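Local coordinates for protein Cel44C (Paenibacillus polymyxa, PDB 2YIH) that cleaves the beta-1,4-glucan backbone of xyloglucan and related glucans as a family 44 endo-glycosidase, here caught with xyloglucan bound in its barrel domain, at residues V203-L208 with K240-A245; P111-V116 with A183-P188; F229-Y234 with D279-H284. The protein carries 8 engineered substitutions. All coordinates share one frame; numbering follows the deposited sequence.

Interaction 1: V203-L208 with K240-A245; sequences VGAKEL and KDLQTA. With XYS (alpha-D-xylopyranose), chain B; BGC (beta-D-glucopyranose), chain C.
Leu-242 reaches across to the start of helix 205-222 and pushes its forked end between Val-203, Ala-205 and Leu-208. Its CG stands anti to the backbone N (chi1 -162°), which carries the fork toward the helix start; both methyls come near Leu-208. CD2 meets Val-203 CG1 at 3.8 Å, the two side chains crossing at about a right angle, and also rests on Ala-205 CA at 3.7 Å. The other branch, CD1, lies 3.9 Å from Leu-208 CD2, and here the side chains run obliquely past each other. Ala-245 fills in beside them, its CB 3.6 Å from Val-203 O. The backbones are joined through one water, which donates to Val-203 O and to Leu-242 O. Each segment also ties itself up: Glu-207 OE1 accepts from the N-cap residue Gly-204 N, and Asp-241 OD1 takes Thr-244 N in an Asx motif. Next to Leu-242, Gln-243 turns the other way, and its NE2 donates to O3 of the chain C glucose (3.0 Å) and O4 of the chain B xylose (3.1 Å). The apolar cluster thus backs a sugar-binding turn. Asp-247 receives the N-H groups of Ala-205 and Lys-206, helix 258-273 packs on Ala-205 and Leu-208, and Leu-233 of barrel strand 227-233 touches Leu-242.

Interaction 2: P111-V116 with A183-P188; sequences PMAGYV and ALDNEP. With BGC (beta-D-glucopyranose), chain D.
At the C-terminal ends of two neighbouring strands of the TIM barrel, the loop after strand 105-110 is gripped by Asp-185, just beyond strand 181-184. Asp-185 OD2 accepts from Met-112 N at 2.8 Å through its anti lone pair, with an N-H...O angle of 158°. A weaker bond from Ala-113 N reaches the same oxygen at 3.2 Å, so one carboxylate oxygen collects two successive N-H groups where the loop bends. With CG anti to the backbone N (chi1 -155°), the carboxylate swings to the loop while CB packs 3.7 Å from Met-112 CB. The thioether passes slantwise over Leu-184: Met-112 SD lies 4.0 Å from Leu-184 CB, and a bend at the last torsion brings CE to 3.7 Å from Leu-184 O. The second oxygen, Asp-185 OD1, takes Asn-186 N and is also bonded by Thr-51 and Trp-191, which fixes the rotation of the group. Holding Asn-186 N and the loop, Asp-185 probably helps to set the backbone that leads to Glu-187, whose OE1 comes within 2.6 Å of O4 of the chain D glucose. Leu-208 and Leu-215 of helix 205-222 cover Met-112, helix 48-51 lies against Ala-113, and strand 135-139 packs on Pro-111.

Interaction 3: F229-Y234 with D279-H284; sequences FGPVLY and DVFDVH
Phe-229 and Val-280 open the tightly packed part of this pair of parallel strands. The valine lies over one face of the phenyl ring, its CB 3.8 Å from the centroid and 10° off the normal; the two methyls straddle that same face, CG1 over CD2 and CE2, CG2 over CE1 and CZ. At the ring's edge, near its plane, sits Asp-282 OD2, 3.6 Å from Phe-229 CD2; carboxylate and ring planes are 76° apart. Beside them Gly-230 N donates to Val-280 O, and Asp-282 N reaches Gly-230 O from above the carbonyl plane. On the other face of the sheet, Pro-231 CD rests over the Phe-281 ring, 3.6 Å from Phe-281 CE1.

A beta bulge between Pro-231 and Leu-233, just after a cis peptide, shifts the register by one. Asp-282 O accepts from Leu-233 N at 3.3 Å and, weakly, from Val-232 N, before His-284 N restores a straight bond to Leu-233 O at 2.7 Å. Val-232 CG1, anti to its own N (chi1 -157°), comes 3.3 Å from His-284 NE2.

While the backbone stays tight, some side chains fit more loosely: Leu-233 CD1 is 4.3 Å from Phe-281 CZ, and Tyr-234 turns its side chain away, towards the sugars. Its hydroxyl pairs with Gln-243, and with a glucose only weakly. Asp-282 OD1 bonds Thr-357 and His-284 ND1 bonds Glu-187. These are neighbouring strands of the closed eight-stranded parallel barrel; TIM-barrel enzymes carry their active sites at the C-terminal strand ends, where Tyr-234 here lines the glycan pocket.

Overall arrangement
All three contacts belong to the glycoside hydrolase family 44 catalytic barrel, their centres 12 to 14 Å apart. Interaction 2 closes before interaction 1 opens along the chain, whereas interactions 1 and 3 interlace: helix 205-222, strand 227-233 and helix 236-241 follow one another. Strands 181-184 and 227-233 are neighbours in the parallel sheet, so interactions 2 and 3 join at its rim, where Glu-187 N probably bonds Val-232 O. Leu-208 of interaction 1 reaches both others, packing on Pro-188 and Pro-231. Each contact contributes one residue to the glycan pocket, Gln-243, Glu-187 and Tyr-234 respectively, so the strand ends and the surrounding loops together shape the xyloglucan cleft.

Interaction 1: V203-L208 with K240-A245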
loop_
_atom_site.group_PDB
_atom_site.type_symbol
_atom_site.label_atom_id
_atom_site.label_comp_id
_atom_site.label_asym_id
_atom_site.label_seq_id
_atom_site.Cartn_x
_atom_site.Cartn_y
_atom_site.Cartn_z
ATOM N N VAL A 203 17.692 -5.071 -14.555
ATOM C CA VAL A 203 16.844 -4.243 -15.429
ATOM C C VAL A 203 17.502 -2.878 -15.732
ATOM O O VAL A 203 18.113 -2.237 -14.846
ATOM C CB VAL A 203 15.408 -4.055 -14.789
ATOM C CG1 VAL A 203 15.500 -3.079 -13.595
ATOM C CG2 VAL A 203 14.407 -3.514 -15.836
ATOM N N GLY A 204 17.372 -2.434 -16.986
ATOM C CA GLY A 204 17.823 -1.069 -17.355
ATOM C C GLY A 204 16.765 -0.019 -17.081
ATOM O O GLY A 204 15.566 -0.347 -16.975
ATOM N N ALA A 205 17.191 1.233 -16.902
ATOM C CA ALA A 205 16.226 2.338 -16.749
ATOM C C ALA A 205 15.425 2.538 -18.022
ATOM O O ALA A 205 14.193 2.616 -17.974
ATOM C CB ALA A 205 16.911 3.618 -16.336
ATOM N N LYS A 206 16.101 2.579 -19.175
ATOM C CA LYS A 206 15.380 2.712 -20.442
ATOM C C LYS A 206 14.558 1.463 -20.723
ATOM O O LYS A 206 13.403 1.564 -21.156
ATOM C CB LYS A 206 16.342 3.010 -21.603
ATOM C CG LYS A 206 15.621 3.209 -22.948
ATOM C CD LYS A 206 16.633 3.212 -24.091
ATOM C CE LYS A 206 15.996 3.680 -25.404
ATOM N NZ LYS A 206 15.048 2.686 -25.957
ATOM N N GLU A 207 15.140 0.289 -20.452
ATOM C CA GLU A 207 14.385 -0.971 -20.590
ATOM C C GLU A 207 13.049 -0.911 -19.835
ATOM O O GLU A 207 12.013 -1.326 -20.349
ATOM C CB GLU A 207 15.199 -2.162 -20.055
ATOM C CG GLU A 207 14.400 -3.462 -20.112
ATOM C CD GLU A 207 15.076 -4.610 -19.377
ATOM O OE1 GLU A 207 16.185 -4.412 -18.830
ATOM O OE2 GLU A 207 14.480 -5.708 -19.329
ATOM N N LEU A 208 13.124 -0.498 -18.577
ATOM C CA LEU A 208 11.927 -0.456 -17.728
ATOM C C LEU A 208 10.871 0.467 -18.340
ATOM O O LEU A 208 9.697 0.101 -18.425
ATOM C CB LEU A 208 12.288 -0.025 -16.322
ATOM C CG LEU A 208 11.088 -0.018 -15.364
ATOM C CD1 LEU A 208 10.339 -1.364 -15.379
ATOM C CD2 LEU A 208 11.563 0.351 -13.965
ATOM N N LYS A 240 16.293 5.688 -5.943
ATOM C CA LYS A 240 17.492 6.516 -6.173
ATOM C C LYS A 240 18.045 6.348 -7.604
ATOM O O LYS A 240 18.192 7.320 -8.327
ATOM C CB LYS A 240 18.572 6.166 -5.150
ATOM C CG LYS A 240 19.793 7.127 -5.199
ATOM C CD LYS A 240 19.351 8.573 -5.170
ATOM C CE LYS A 240 20.507 9.491 -4.802
ATOM N NZ LYS A 240 21.379 9.718 -5.975
ATOM N N ASP A 241 18.323 5.112 -8.016
ATOM C CA ASP A 241 18.966 4.885 -9.319
ATOM C C ASP A 241 18.626 3.504 -9.863
ATOM O O ASP A 241 19.410 2.869 -10.616
ATOM C CB ASP A 241 20.500 5.111 -9.213
ATOM C CG ASP A 241 21.199 4.114 -8.278
ATOM O OD1 ASP A 241 20.554 3.231 -7.658
ATOM O OD2 ASP A 241 22.438 4.233 -8.139
ATOM N N LEU A 242 17.415 3.058 -9.533
ATOM C CA LEU A 242 16.961 1.766 -9.988
ATOM C C LEU A 242 17.975 0.645 -9.644
ATOM O O LEU A 242 18.277 -0.216 -10.454
ATOM C CB LEU A 242 16.580 1.802 -11.491
ATOM C CG LEU A 242 15.696 0.629 -11.957
ATOM C CD1 LEU A 242 14.307 0.656 -11.271
ATOM C CD2 LEU A 242 15.518 0.691 -13.481
ATOM N N GLN A 243 18.441 0.668 -8.405
ATOM C CA GLN A 243 19.415 -0.294 -7.876
ATOM C C GLN A 243 20.666 -0.328 -8.755
ATOM O O GLN A 243 21.102 -1.380 -9.190
ATOM C CB GLN A 243 18.787 -1.698 -7.697
ATOM C CG GLN A 243 19.594 -2.603 -6.771
ATOM C CD GLN A 243 19.460 -2.233 -5.308
ATOM O OE1 GLN A 243 18.643 -1.365 -4.908
ATOM N NE2 GLN A 243 20.295 -2.872 -4.477
ATOM N N THR A 244 21.217 0.852 -9.011
ATOM C CA THR A 244 22.440 0.972 -9.854
ATOM C C THR A 244 22.209 0.310 -11.215
ATOM O O THR A 244 22.998 -0.547 -11.663
ATOM C CB THR A 244 23.698 0.339 -9.168
ATOM O OG1 THR A 244 23.690 0.636 -7.771
ATOM C CG2 THR A 244 24.993 0.902 -9.787
ATOM N N ALA A 245 21.132 0.710 -11.904
ATOM C CA ALA A 245 20.833 0.191 -13.237
ATOM C C ALA A 245 22.058 0.406 -14.140
ATOM O O ALA A 245 22.720 1.452 -14.049
ATOM C CB ALA A 245 19.613 0.893 -13.830
HETATM C C1 XYS B . 19.019 -7.639 -2.900
HETATM C C2 XYS B . 20.512 -7.935 -2.891
HETATM C C3 XYS B . 21.226 -6.761 -3.540
HETATM C C4 XYS B . 20.748 -6.656 -4.976
HETATM C C5 XYS B . 19.222 -6.565 -5.060
HETATM O O2 XYS B . 20.980 -8.119 -1.553
HETATM O O3 XYS B . 22.630 -7.015 -3.581
HETATM O O4 XYS B . 21.398 -5.519 -5.564
HETATM O O5 XYS B . 18.569 -7.578 -4.257
HETATM C C2 BGC C . 21.580 -1.636 -0.867
HETATM C C3 BGC C . 20.164 -2.146 -0.671
HETATM C C4 BGC C . 19.997 -2.627 0.773
HETATM C C5 BGC C . 20.529 -1.630 1.790
HETATM C C6 BGC C . 20.544 -2.235 3.193
HETATM C C1 BGC C . 21.901 -0.576 0.181
HETATM O O2 BGC C . 21.700 -1.128 -2.185
HETATM O O3 BGC C . 19.910 -3.262 -1.526
HETATM O O4 BGC C . 18.615 -2.782 1.024
HETATM O O5 BGC C . 21.847 -1.224 1.447
HETATM O O6 BGC C . 21.304 -3.451 3.136
HETATM O O HOH W 1 18.816 -2.391 -12.253
#

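Interaction 2: P111-V116 with A183-P188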
loop_
_atom_site.group_PDB
_atom_site.type_symbol
_atom_site.label_atom_id
_atom_site.label_comp_id
_atom_site.label_asym_id
_atom_site.label_seq_id
_atom_site.Cartn_x
_atom_site.Cartn_y
_atom_site.Cartn_z
ATOM N N PRO A 111 1.985 -9.125 -15.828
ATOM C CA PRO A 111 3.414 -9.527 -15.882
ATOM C C PRO A 111 4.208 -8.670 -16.892
ATOM O O PRO A 111 3.705 -8.399 -17.995
ATOM C CB PRO A 111 3.345 -10.978 -16.407
ATOM C CG PRO A 111 2.090 -10.974 -17.291
ATOM C CD PRO A 111 1.093 -10.043 -16.571
ATOM N N MET A 112 5.463 -8.350 -16.563
ATOM C CA MET A 112 6.267 -7.521 -17.462
ATOM C C MET A 112 7.734 -7.984 -17.532
ATOM O O MET A 112 8.508 -7.494 -18.344
ATOM C CB MET A 112 6.149 -6.045 -17.010
ATOM C CG MET A 112 6.364 -5.046 -18.086
ATOM S SD MET A 112 6.143 -3.343 -17.521
ATOM C CE MET A 112 7.241 -3.264 -16.102
ATOM N N ALA A 113 8.134 -8.920 -16.676
ATOM C CA ALA A 113 9.536 -9.327 -16.662
ATOM C C ALA A 113 9.887 -10.160 -17.890
ATOM O O ALA A 113 11.068 -10.238 -18.265
ATOM C CB ALA A 113 9.893 -10.079 -15.337
ATOM N N GLY A 114 8.871 -10.792 -18.485
ATOM C CA GLY A 114 8.913 -11.256 -19.870
ATOM C C GLY A 114 8.409 -12.688 -20.070
ATOM O O GLY A 114 8.111 -13.096 -21.213
ATOM N N TYR A 115 8.364 -13.463 -18.989
ATOM C CA TYR A 115 7.852 -14.837 -19.025
ATOM C C TYR A 115 6.968 -15.155 -17.826
ATOM O O TYR A 115 7.126 -14.549 -16.742
ATOM C CB TYR A 115 9.025 -15.846 -19.005
ATOM C CG TYR A 115 10.003 -15.671 -20.172
ATOM C CD1 TYR A 115 11.015 -14.705 -20.120
ATOM C CD2 TYR A 115 9.879 -16.449 -21.325
ATOM C CE1 TYR A 115 11.895 -14.529 -21.192
ATOM C CE2 TYR A 115 10.772 -16.297 -22.394
ATOM C CZ TYR A 115 11.725 -15.302 -22.339
ATOM O OH TYR A 115 12.666 -15.194 -23.359
ATOM N N VAL A 116 6.137 -16.179 -17.983
ATOM C CA VAL A 116 5.314 -16.671 -16.884
ATOM C C VAL A 116 5.421 -18.202 -16.795
ATOM O O VAL A 116 5.863 -18.851 -17.752
ATOM C CB VAL A 116 3.828 -16.232 -17.001
ATOM C CG1 VAL A 116 3.735 -14.675 -16.904
ATOM C CG2 VAL A 116 3.196 -16.737 -18.350
ATOM N N ALA A 183 -1.263 -3.123 -12.223
ATOM C CA ALA A 183 0.096 -2.731 -11.863
ATOM C C ALA A 183 1.056 -3.367 -12.861
ATOM O O ALA A 183 0.847 -4.524 -13.296
ATOM C CB ALA A 183 0.455 -3.207 -10.405
ATOM N N LEU A 184 2.095 -2.599 -13.185
ATOM C CA LEU A 184 3.138 -3.003 -14.114
ATOM C C LEU A 184 4.166 -3.870 -13.358
ATOM O O LEU A 184 5.241 -3.417 -13.000
ATOM C CB LEU A 184 3.793 -1.761 -14.767
ATOM C CG LEU A 184 2.795 -0.827 -15.480
ATOM C CD1 LEU A 184 3.576 0.441 -15.937
ATOM C CD2 LEU A 184 2.142 -1.505 -16.694
ATOM N N ASP A 185 3.810 -5.147 -13.210
ATOM C CA ASP A 185 4.653 -6.148 -12.534
ATOM C C ASP A 185 4.926 -5.678 -11.079
ATOM O O ASP A 185 4.085 -4.990 -10.470
ATOM C CB ASP A 185 5.929 -6.381 -13.350
ATOM C CG ASP A 185 6.549 -7.762 -13.096
ATOM O OD1 ASP A 185 7.148 -7.959 -12.018
ATOM O OD2 ASP A 185 6.383 -8.623 -13.957
ATOM N N ASN A 186 6.104 -6.019 -10.541
ATOM C CA ASN A 186 6.390 -5.898 -9.124
ATOM C C ASN A 186 7.900 -5.807 -8.962
ATOM O O ASN A 186 8.617 -6.727 -9.393
ATOM C CB ASN A 186 5.869 -7.151 -8.373
ATOM C CG ASN A 186 6.156 -7.095 -6.878
ATOM O OD1 ASN A 186 7.108 -7.745 -6.392
ATOM N ND2 ASN A 186 5.400 -6.298 -6.164
ATOM N N GLU A 187 8.364 -4.712 -8.369
ATOM C CA GLU A 187 9.772 -4.562 -7.949
ATOM C C GLU A 187 10.783 -4.920 -9.059
ATOM O O GLU A 187 11.649 -5.822 -8.864
ATOM C CB GLU A 187 10.062 -5.390 -6.666
ATOM C CG GLU A 187 9.156 -4.917 -5.505
ATOM C CD GLU A 187 9.426 -5.575 -4.154
ATOM O OE1 GLU A 187 10.240 -6.558 -4.059
ATOM O OE2 GLU A 187 8.811 -5.057 -3.156
ATOM N N PRO A 188 10.714 -4.196 -10.186
ATOM C CA PRO A 188 11.583 -4.518 -11.336
ATOM C C PRO A 188 13.096 -4.448 -11.049
ATOM O O PRO A 188 13.863 -5.266 -11.596
ATOM C CB PRO A 188 11.152 -3.488 -12.390
ATOM C CG PRO A 188 10.584 -2.322 -11.553
ATOM C CD PRO A 188 9.810 -3.052 -10.485
HETATM C C2 BGC D . 13.955 -8.773 -1.090
HETATM C C3 BGC D . 12.745 -8.836 -2.024
HETATM C C4 BGC D . 11.500 -8.352 -1.280
HETATM C C5 BGC D . 11.739 -7.038 -0.538
HETATM C C6 BGC D . 10.536 -6.781 0.367
HETATM C C1 BGC D . 14.092 -7.352 -0.543
HETATM O O2 BGC D . 15.161 -9.134 -1.777
HETATM O O3 BGC D . 12.519 -10.180 -2.476
HETATM O O4 BGC D . 10.341 -8.225 -2.119
HETATM O O5 BGC D . 12.933 -7.119 0.250
HETATM O O6 BGC D . 10.169 -7.971 1.079
#

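Interaction 3: F229-Y234 with D279-H284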
loop_
_atom_site.group_PDB
_atom_site.type_symbol
_atom_site.label_atom_id
_atom_site.label_comp_id
_atom_site.label_asym_id
_atom_site.label_seq_id
_atom_site.Cartn_x
_atom_site.Cartn_y
_atom_site.Cartn_z
ATOM N N PHE A 229 -0.581 1.442 -12.597
ATOM C CA PHE A 229 0.293 1.755 -11.450
ATOM C C PHE A 229 1.711 1.309 -11.810
ATOM O O PHE A 229 1.905 0.153 -12.277
ATOM C CB PHE A 229 -0.093 0.896 -10.245
ATOM C CG PHE A 229 -1.351 1.321 -9.541
ATOM C CD1 PHE A 229 -2.577 1.390 -10.235
ATOM C CD2 PHE A 229 -1.321 1.592 -8.189
ATOM C CE1 PHE A 229 -3.760 1.751 -9.564
ATOM C CE2 PHE A 229 -2.487 1.921 -7.490
ATOM C CZ PHE A 229 -3.700 1.993 -8.186
ATOM N N GLY A 230 2.679 2.195 -11.609
ATOM C CA GLY A 230 4.094 1.821 -11.801
ATOM C C GLY A 230 4.985 2.786 -11.058
ATOM O O GLY A 230 4.544 3.875 -10.725
ATOM N N PRO A 231 6.291 2.466 -10.909
ATOM C CA PRO A 231 6.957 1.250 -11.325
ATOM C C PRO A 231 7.007 0.179 -10.243
ATOM O O PRO A 231 7.659 -0.854 -10.458
ATOM C CB PRO A 231 8.403 1.723 -11.676
ATOM C CG PRO A 231 8.518 3.215 -11.128
ATOM C CD PRO A 231 7.226 3.415 -10.298
ATOM N N VAL A 232 6.265 0.367 -9.138
ATOM C CA VAL A 232 6.163 -0.657 -8.069
ATOM C C VAL A 232 7.559 -0.896 -7.430
ATOM O O VAL A 232 8.042 -2.045 -7.302
ATOM C CB VAL A 232 5.518 -2.004 -8.594
ATOM C CG1 VAL A 232 4.926 -2.794 -7.433
ATOM C CG2 VAL A 232 4.381 -1.707 -9.632
ATOM N N LEU A 233 8.243 0.191 -7.107
ATOM C CA LEU A 233 9.646 0.104 -6.679
ATOM C C LEU A 233 9.786 -0.459 -5.270
ATOM O O LEU A 233 9.036 -0.071 -4.351
ATOM C CB LEU A 233 10.289 1.494 -6.721
ATOM C CG LEU A 233 10.297 2.148 -8.105
ATOM C CD1 LEU A 233 10.975 3.529 -8.055
ATOM C CD2 LEU A 233 11.030 1.278 -9.154
ATOM N N TYR A 234 10.784 -1.329 -5.063
ATOM C CA TYR A 234 10.880 -2.054 -3.787
ATOM C C TYR A 234 11.226 -1.178 -2.590
ATOM O O TYR A 234 10.890 -1.522 -1.441
ATOM C CB TYR A 234 11.887 -3.219 -3.886
ATOM C CG TYR A 234 13.315 -2.829 -3.569
ATOM C CD1 TYR A 234 13.808 -2.857 -2.247
ATOM C CD2 TYR A 234 14.183 -2.445 -4.587
ATOM C CE1 TYR A 234 15.169 -2.494 -1.966
ATOM C CE2 TYR A 234 15.525 -2.087 -4.315
ATOM C CZ TYR A 234 15.998 -2.124 -3.004
ATOM O OH TYR A 234 17.304 -1.759 -2.731
ATOM N N ASP A 279 -1.018 6.291 -14.321
ATOM C CA ASP A 279 -2.007 6.960 -13.500
ATOM C C ASP A 279 -1.542 7.150 -12.073
ATOM O O ASP A 279 -1.886 8.149 -11.439
ATOM C CB ASP A 279 -3.319 6.176 -13.526
ATOM C CG ASP A 279 -3.946 6.218 -14.884
ATOM O OD1 ASP A 279 -4.452 7.320 -15.220
ATOM O OD2 ASP A 279 -3.819 5.221 -15.631
ATOM N N VAL A 280 -0.778 6.178 -11.553
ATOM C CA VAL A 280 -0.415 6.176 -10.142
ATOM C C VAL A 280 1.042 5.772 -10.012
ATOM O O VAL A 280 1.434 4.704 -10.509
ATOM C CB VAL A 280 -1.280 5.164 -9.337
ATOM C CG1 VAL A 280 -0.980 5.247 -7.830
ATOM C CG2 VAL A 280 -2.808 5.382 -9.616
ATOM N N PHE A 281 1.809 6.613 -9.339
ATOM C CA PHE A 281 3.214 6.329 -9.091
ATOM C C PHE A 281 3.253 5.501 -7.831
ATOM O O PHE A 281 2.714 5.908 -6.795
ATOM C CB PHE A 281 4.025 7.620 -8.944
ATOM C CG PHE A 281 5.514 7.370 -8.842
ATOM C CD1 PHE A 281 6.276 7.200 -9.988
ATOM C CD2 PHE A 281 6.129 7.253 -7.594
ATOM C CE1 PHE A 281 7.664 6.917 -9.893
ATOM C CE2 PHE A 281 7.500 6.977 -7.485
ATOM C CZ PHE A 281 8.261 6.792 -8.646
ATOM N N ASP A 282 3.826 4.297 -7.962
ATOM C CA ASP A 282 3.584 3.156 -7.067
ATOM C C ASP A 282 4.941 2.768 -6.448
ATOM O O ASP A 282 5.879 2.445 -7.179
ATOM C CB ASP A 282 3.044 2.023 -7.950
ATOM C CG ASP A 282 2.729 0.734 -7.184
ATOM O OD1 ASP A 282 3.379 0.466 -6.155
ATOM O OD2 ASP A 282 1.852 -0.027 -7.636
ATOM N N VAL A 283 5.065 2.924 -5.130
ATOM C CA VAL A 283 6.261 2.474 -4.389
ATOM C C VAL A 283 5.928 1.490 -3.256
ATOM O O VAL A 283 4.797 1.435 -2.755
ATOM C CB VAL A 283 7.030 3.672 -3.785
ATOM C CG1 VAL A 283 7.498 4.616 -4.886
ATOM C CG2 VAL A 283 6.183 4.415 -2.755
ATOM N N HIS A 284 6.930 0.691 -2.883
ATOM C CA HIS A 284 6.913 -0.053 -1.618
ATOM C C HIS A 284 7.831 0.629 -0.594
ATOM O O HIS A 284 8.833 1.239 -0.959
ATOM C CB HIS A 284 7.372 -1.490 -1.886
ATOM C CG HIS A 284 6.456 -2.217 -2.826
ATOM N ND1 HIS A 284 6.716 -3.482 -3.312
ATOM C CD2 HIS A 284 5.238 -1.865 -3.312
ATOM C CE1 HIS A 284 5.707 -3.871 -4.078
ATOM N NE2 HIS A 284 4.794 -2.907 -4.090
#